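Local coordinates for protein condensin complex subunit 3 (Schizosaccharomyces pombe, PDB 5OQR) that serves as a regulatory subunit of the condensin complex, which is required for converting interphase chromatin into condensed, mitotic-like chromosomes, at residues I363-M375 with L401-C413. Residues are numbered along the deposited sequence; the frame is centred on the assembly and turned at random.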
loop_
_atom_site.group_PDB
_atom_site.type_symbol
_atom_site.label_atom_id
_atom_site.label_comp_id
_atom_site.label_asym_id
_atom_site.label_seq_id
_atom_site.Cartn_x
_atom_site.Cartn_y
_atom_site.Cartn_z
ATOM N N ILE A 363 4.992 6.577 -30.605
ATOM C CA ILE A 363 5.488 5.339 -31.201
ATOM C C ILE A 363 5.410 4.201 -30.194
ATOM O O ILE A 363 5.049 3.070 -30.537
ATOM C CB ILE A 363 6.923 5.544 -31.725
ATOM C CG1 ILE A 363 6.915 6.516 -32.906
ATOM C CG2 ILE A 363 7.552 4.212 -32.139
ATOM C CD1 ILE A 363 8.283 7.036 -33.290
ATOM N N GLU A 364 5.748 4.484 -28.936
ATOM C CA GLU A 364 5.634 3.483 -27.881
ATOM C C GLU A 364 4.226 2.899 -27.827
ATOM O O GLU A 364 4.048 1.679 -27.781
ATOM C CB GLU A 364 6.010 4.116 -26.543
ATOM C CG GLU A 364 6.085 3.150 -25.385
ATOM C CD GLU A 364 6.578 3.821 -24.118
ATOM O OE1 GLU A 364 6.084 3.475 -23.023
ATOM O OE2 GLU A 364 7.453 4.705 -24.221
ATOM N N GLN A 365 3.212 3.762 -27.849
ATOM C CA GLN A 365 1.835 3.284 -27.793
ATOM C C GLN A 365 1.489 2.437 -29.010
ATOM O O GLN A 365 0.793 1.422 -28.890
ATOM C CB GLN A 365 0.875 4.469 -27.671
ATOM C CG GLN A 365 1.114 5.343 -26.450
ATOM C CD GLN A 365 1.322 4.533 -25.185
ATOM O OE1 GLN A 365 0.598 3.575 -24.924
ATOM N NE2 GLN A 365 2.327 4.903 -24.401
ATOM N N LEU A 366 1.964 2.833 -30.192
ATOM C CA LEU A 366 1.645 2.083 -31.401
ATOM C C LEU A 366 2.297 0.707 -31.386
ATOM O O LEU A 366 1.708 -0.272 -31.857
ATOM C CB LEU A 366 2.081 2.871 -32.637
ATOM C CG LEU A 366 1.384 4.213 -32.874
ATOM C CD1 LEU A 366 1.922 4.866 -34.134
ATOM C CD2 LEU A 366 -0.123 4.043 -32.968
ATOM N N LEU A 367 3.513 0.610 -30.853
ATOM C CA LEU A 367 4.158 -0.691 -30.729
ATOM C C LEU A 367 3.392 -1.595 -29.770
ATOM O O LEU A 367 3.291 -2.805 -29.996
ATOM C CB LEU A 367 5.602 -0.513 -30.264
ATOM C CG LEU A 367 6.544 0.126 -31.282
ATOM C CD1 LEU A 367 7.842 0.556 -30.621
ATOM C CD2 LEU A 367 6.823 -0.839 -32.420
ATOM N N TYR A 368 2.848 -1.026 -28.691
ATOM C CA TYR A 368 2.043 -1.820 -27.769
ATOM C C TYR A 368 0.804 -2.368 -28.459
ATOM O O TYR A 368 0.442 -3.534 -28.266
ATOM C CB TYR A 368 1.643 -0.980 -26.553
ATOM C CG TYR A 368 2.699 -0.905 -25.475
ATOM C CD1 TYR A 368 3.274 -2.056 -24.958
ATOM C CD2 TYR A 368 3.123 0.317 -24.976
ATOM C CE1 TYR A 368 4.238 -1.994 -23.975
ATOM C CE2 TYR A 368 4.088 0.391 -23.996
ATOM C CZ TYR A 368 4.642 -0.769 -23.497
ATOM O OH TYR A 368 5.605 -0.703 -22.518
ATOM N N ILE A 369 0.135 -1.541 -29.261
ATOM C CA ILE A 369 -0.999 -2.025 -30.040
ATOM C C ILE A 369 -0.555 -3.143 -30.971
ATOM O O ILE A 369 -1.266 -4.137 -31.154
ATOM C CB ILE A 369 -1.649 -0.867 -30.817
ATOM C CG1 ILE A 369 -2.178 0.190 -29.845
ATOM C CG2 ILE A 369 -2.784 -1.382 -31.694
ATOM C CD1 ILE A 369 -2.542 1.499 -30.499
ATOM N N GLY A 370 0.630 -3.003 -31.565
ATOM C CA GLY A 370 1.106 -4.016 -32.490
ATOM C C GLY A 370 1.463 -5.315 -31.797
ATOM O O GLY A 370 1.202 -6.400 -32.322
ATOM N N LEU A 371 2.069 -5.227 -30.614
ATOM C CA LEU A 371 2.369 -6.424 -29.838
ATOM C C LEU A 371 1.111 -7.177 -29.435
ATOM O O LEU A 371 1.179 -8.385 -29.183
ATOM C CB LEU A 371 3.176 -6.051 -28.595
ATOM C CG LEU A 371 4.655 -5.751 -28.841
ATOM C CD1 LEU A 371 5.245 -4.952 -27.697
ATOM C CD2 LEU A 371 5.429 -7.038 -29.034
ATOM N N SER A 372 -0.036 -6.501 -29.374
ATOM C CA SER A 372 -1.269 -7.155 -28.957
ATOM C C SER A 372 -1.918 -7.944 -30.085
ATOM O O SER A 372 -2.631 -8.919 -29.823
ATOM C CB SER A 372 -2.255 -6.115 -28.429
ATOM O OG SER A 372 -2.724 -5.287 -29.475
ATOM N N GLN A 373 -1.690 -7.547 -31.334
ATOM C CA GLN A 373 -2.364 -8.183 -32.457
ATOM C C GLN A 373 -1.864 -9.609 -32.647
ATOM O O GLN A 373 -0.677 -9.894 -32.476
ATOM C CB GLN A 373 -2.127 -7.395 -33.745
ATOM C CG GLN A 373 -2.276 -5.886 -33.636
ATOM C CD GLN A 373 -3.701 -5.449 -33.358
ATOM O OE1 GLN A 373 -4.391 -6.021 -32.515
ATOM N NE2 GLN A 373 -4.151 -4.428 -34.078
ATOM N N ASP A 374 -2.775 -10.506 -33.007
ATOM C CA ASP A 374 -2.419 -11.831 -33.508
ATOM C C ASP A 374 -2.692 -11.783 -35.008
ATOM O O ASP A 374 -3.813 -12.021 -35.460
ATOM C CB ASP A 374 -3.203 -12.938 -32.820
ATOM C CG ASP A 374 -2.748 -14.318 -33.246
ATOM O OD1 ASP A 374 -3.496 -15.290 -33.016
ATOM O OD2 ASP A 374 -1.642 -14.430 -33.817
ATOM N N MET A 375 -1.653 -11.457 -35.773
ATOM C CA MET A 375 -1.813 -11.045 -37.165
ATOM C C MET A 375 -1.706 -12.265 -38.066
ATOM O O MET A 375 -0.608 -12.715 -38.401
ATOM C CB MET A 375 -0.788 -9.979 -37.541
ATOM C CG MET A 375 0.639 -10.209 -37.047
ATOM S SD MET A 375 1.599 -8.686 -37.158
ATOM C CE MET A 375 0.915 -7.767 -35.778
ATOM N N LEU A 401 12.765 2.800 -27.004
ATOM C CA LEU A 401 12.011 2.155 -28.070
ATOM C C LEU A 401 12.718 0.937 -28.645
ATOM O O LEU A 401 12.058 0.086 -29.247
ATOM C CB LEU A 401 11.729 3.158 -29.190
ATOM C CG LEU A 401 10.818 4.331 -28.819
ATOM C CD1 LEU A 401 10.780 5.347 -29.939
ATOM C CD2 LEU A 401 9.415 3.851 -28.503
ATOM N N ILE A 402 14.037 0.826 -28.469
ATOM C CA ILE A 402 14.770 -0.319 -29.005
ATOM C C ILE A 402 14.149 -1.626 -28.531
ATOM O O ILE A 402 13.973 -2.567 -29.314
ATOM C CB ILE A 402 16.259 -0.226 -28.615
ATOM C CG1 ILE A 402 16.951 0.855 -29.450
ATOM C CG2 ILE A 402 16.958 -1.581 -28.793
ATOM C CD1 ILE A 402 18.392 1.119 -29.062
ATOM N N SER A 403 13.816 -1.710 -27.243
ATOM C CA SER A 403 13.323 -2.965 -26.687
ATOM C C SER A 403 11.997 -3.364 -27.319
ATOM O O SER A 403 11.817 -4.512 -27.740
ATOM C CB SER A 403 13.182 -2.839 -25.172
ATOM O OG SER A 403 14.385 -2.369 -24.592
ATOM N N LEU A 404 11.051 -2.428 -27.390
ATOM C CA LEU A 404 9.754 -2.737 -27.981
ATOM C C LEU A 404 9.873 -3.076 -29.461
ATOM O O LEU A 404 9.120 -3.918 -29.964
ATOM C CB LEU A 404 8.797 -1.563 -27.778
ATOM C CG LEU A 404 8.374 -1.291 -26.333
ATOM C CD1 LEU A 404 7.508 -0.047 -26.266
ATOM C CD2 LEU A 404 7.634 -2.478 -25.739
ATOM N N HIS A 405 10.803 -2.438 -30.173
ATOM C CA HIS A 405 11.020 -2.778 -31.575
ATOM C C HIS A 405 11.501 -4.212 -31.719
ATOM O O HIS A 405 10.974 -4.980 -32.529
ATOM C CB HIS A 405 12.027 -1.815 -32.201
ATOM C CG HIS A 405 11.416 -0.552 -32.716
ATOM N ND1 HIS A 405 11.351 0.604 -31.970
ATOM C CD2 HIS A 405 10.835 -0.266 -33.904
ATOM C CE1 HIS A 405 10.760 1.549 -32.677
ATOM N NE2 HIS A 405 10.436 1.046 -33.853
ATOM N N ILE A 406 12.516 -4.588 -30.942
ATOM C CA ILE A 406 13.071 -5.932 -31.033
ATOM C C ILE A 406 12.097 -6.959 -30.473
ATOM O O ILE A 406 12.057 -8.104 -30.937
ATOM C CB ILE A 406 14.433 -5.978 -30.322
ATOM C CG1 ILE A 406 15.430 -5.091 -31.076
ATOM C CG2 ILE A 406 14.944 -7.416 -30.213
ATOM C CD1 ILE A 406 16.783 -4.944 -30.416
ATOM N N GLU A 407 11.301 -6.580 -29.474
ATOM C CA GLU A 407 10.283 -7.487 -28.955
ATOM C C GLU A 407 9.199 -7.743 -29.994
ATOM O O GLU A 407 8.761 -8.883 -30.177
ATOM C CB GLU A 407 9.682 -6.909 -27.675
ATOM C CG GLU A 407 8.581 -7.749 -27.059
ATOM C CD GLU A 407 8.037 -7.141 -25.780
ATOM O OE1 GLU A 407 8.622 -6.149 -25.294
ATOM O OE2 GLU A 407 7.022 -7.652 -25.262
ATOM N N LEU A 408 8.757 -6.690 -30.685
ATOM C CA LEU A 408 7.770 -6.854 -31.746
ATOM C C LEU A 408 8.351 -7.610 -32.933
ATOM O O LEU A 408 7.636 -8.367 -33.596
ATOM C CB LEU A 408 7.256 -5.480 -32.175
ATOM C CG LEU A 408 6.221 -5.403 -33.295
ATOM C CD1 LEU A 408 4.965 -6.170 -32.945
ATOM C CD2 LEU A 408 5.897 -3.947 -33.576
ATOM N N LEU A 409 9.640 -7.423 -33.212
ATOM C CA LEU A 409 10.293 -8.200 -34.258
ATOM C C LEU A 409 10.199 -9.692 -33.964
ATOM O O LEU A 409 9.792 -10.482 -34.822
ATOM C CB LEU A 409 11.752 -7.763 -34.382
ATOM C CG LEU A 409 12.455 -8.078 -35.700
ATOM C CD1 LEU A 409 12.030 -7.093 -36.775
ATOM C CD2 LEU A 409 13.959 -8.057 -35.512
ATOM N N ARG A 410 10.572 -10.094 -32.747
ATOM C CA ARG A 410 10.454 -11.494 -32.345
ATOM C C ARG A 410 9.051 -12.027 -32.590
ATOM O O ARG A 410 8.880 -13.144 -33.088
ATOM C CB ARG A 410 10.820 -11.637 -30.866
ATOM C CG ARG A 410 10.542 -13.011 -30.265
ATOM C CD ARG A 410 11.408 -14.085 -30.896
ATOM N NE ARG A 410 11.080 -15.413 -30.386
ATOM C CZ ARG A 410 10.229 -16.257 -30.961
ATOM N NH1 ARG A 410 9.605 -15.931 -32.084
ATOM N NH2 ARG A 410 10.001 -17.441 -30.409
ATOM N N LYS A 411 8.035 -11.246 -32.232
ATOM C CA LYS A 411 6.656 -11.692 -32.393
ATOM C C LYS A 411 6.312 -11.960 -33.853
ATOM O O LYS A 411 5.495 -12.839 -34.142
ATOM C CB LYS A 411 5.717 -10.641 -31.807
ATOM C CG LYS A 411 4.244 -10.946 -31.948
ATOM C CD LYS A 411 3.429 -9.718 -31.599
ATOM C CE LYS A 411 1.992 -9.853 -32.047
ATOM N NZ LYS A 411 1.173 -10.656 -31.098
ATOM N N LEU A 412 6.915 -11.218 -34.783
ATOM C CA LEU A 412 6.594 -11.395 -36.196
ATOM C C LEU A 412 7.360 -12.559 -36.808
ATOM O O LEU A 412 6.828 -13.267 -37.671
ATOM C CB LEU A 412 6.887 -10.107 -36.966
ATOM C CG LEU A 412 6.141 -8.867 -36.479
ATOM C CD1 LEU A 412 6.520 -7.660 -37.307
ATOM C CD2 LEU A 412 4.647 -9.086 -36.522
ATOM N N CYS A 413 8.602 -12.767 -36.389
ATOM C CA CYS A 413 9.380 -13.881 -36.911
ATOM C C CYS A 413 8.662 -15.199 -36.645
ATOM O O CYS A 413 7.930 -15.351 -35.665
ATOM C CB CYS A 413 10.769 -13.901 -36.280
ATOM S SG CYS A 413 11.808 -12.517 -36.764
#
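L367, L371 and L404 interlock as knobs into holes between two nearly parallel helices, whose axes come within 9.8 Å at 20°. L367 sits among L401, L404, H405 and L408: its CD1 lies over one face of the H405 imidazole in a CH-pi contact, 3.9 Å from the centroid, while CD2 turns to CD2 of L408. In return L404 enters the hole formed by E364, L367, Y368 and L371, with its CD1 over a face of the Y368 ring. One turn on, L371 CD2 rests on L408 CA (3.6 Å), and E407 flanks it through CG; the E407 carboxylate itself pairs with a basic side chain of another protein's chain. At the C-terminal end K411, with CG anti to the backbone N (chi1 178°), reaches across to give a hydrogen bond from NZ to L371 O (3.0 Å), approaching from above the carbonyl plane. Shortened to an alanine here, the side chain would probably leave that carbonyl without this donor and uncover one side of L371. Behind this layer, H405 is fixed in rotation by ND1 bonding to L401 O (2.9 Å) and NE2 to Y347. Such near-parallel packing of two helices separated in sequence by helix 378-394, the second within HEAT repeat 6, is characteristic of a HEAT-repeat solenoid.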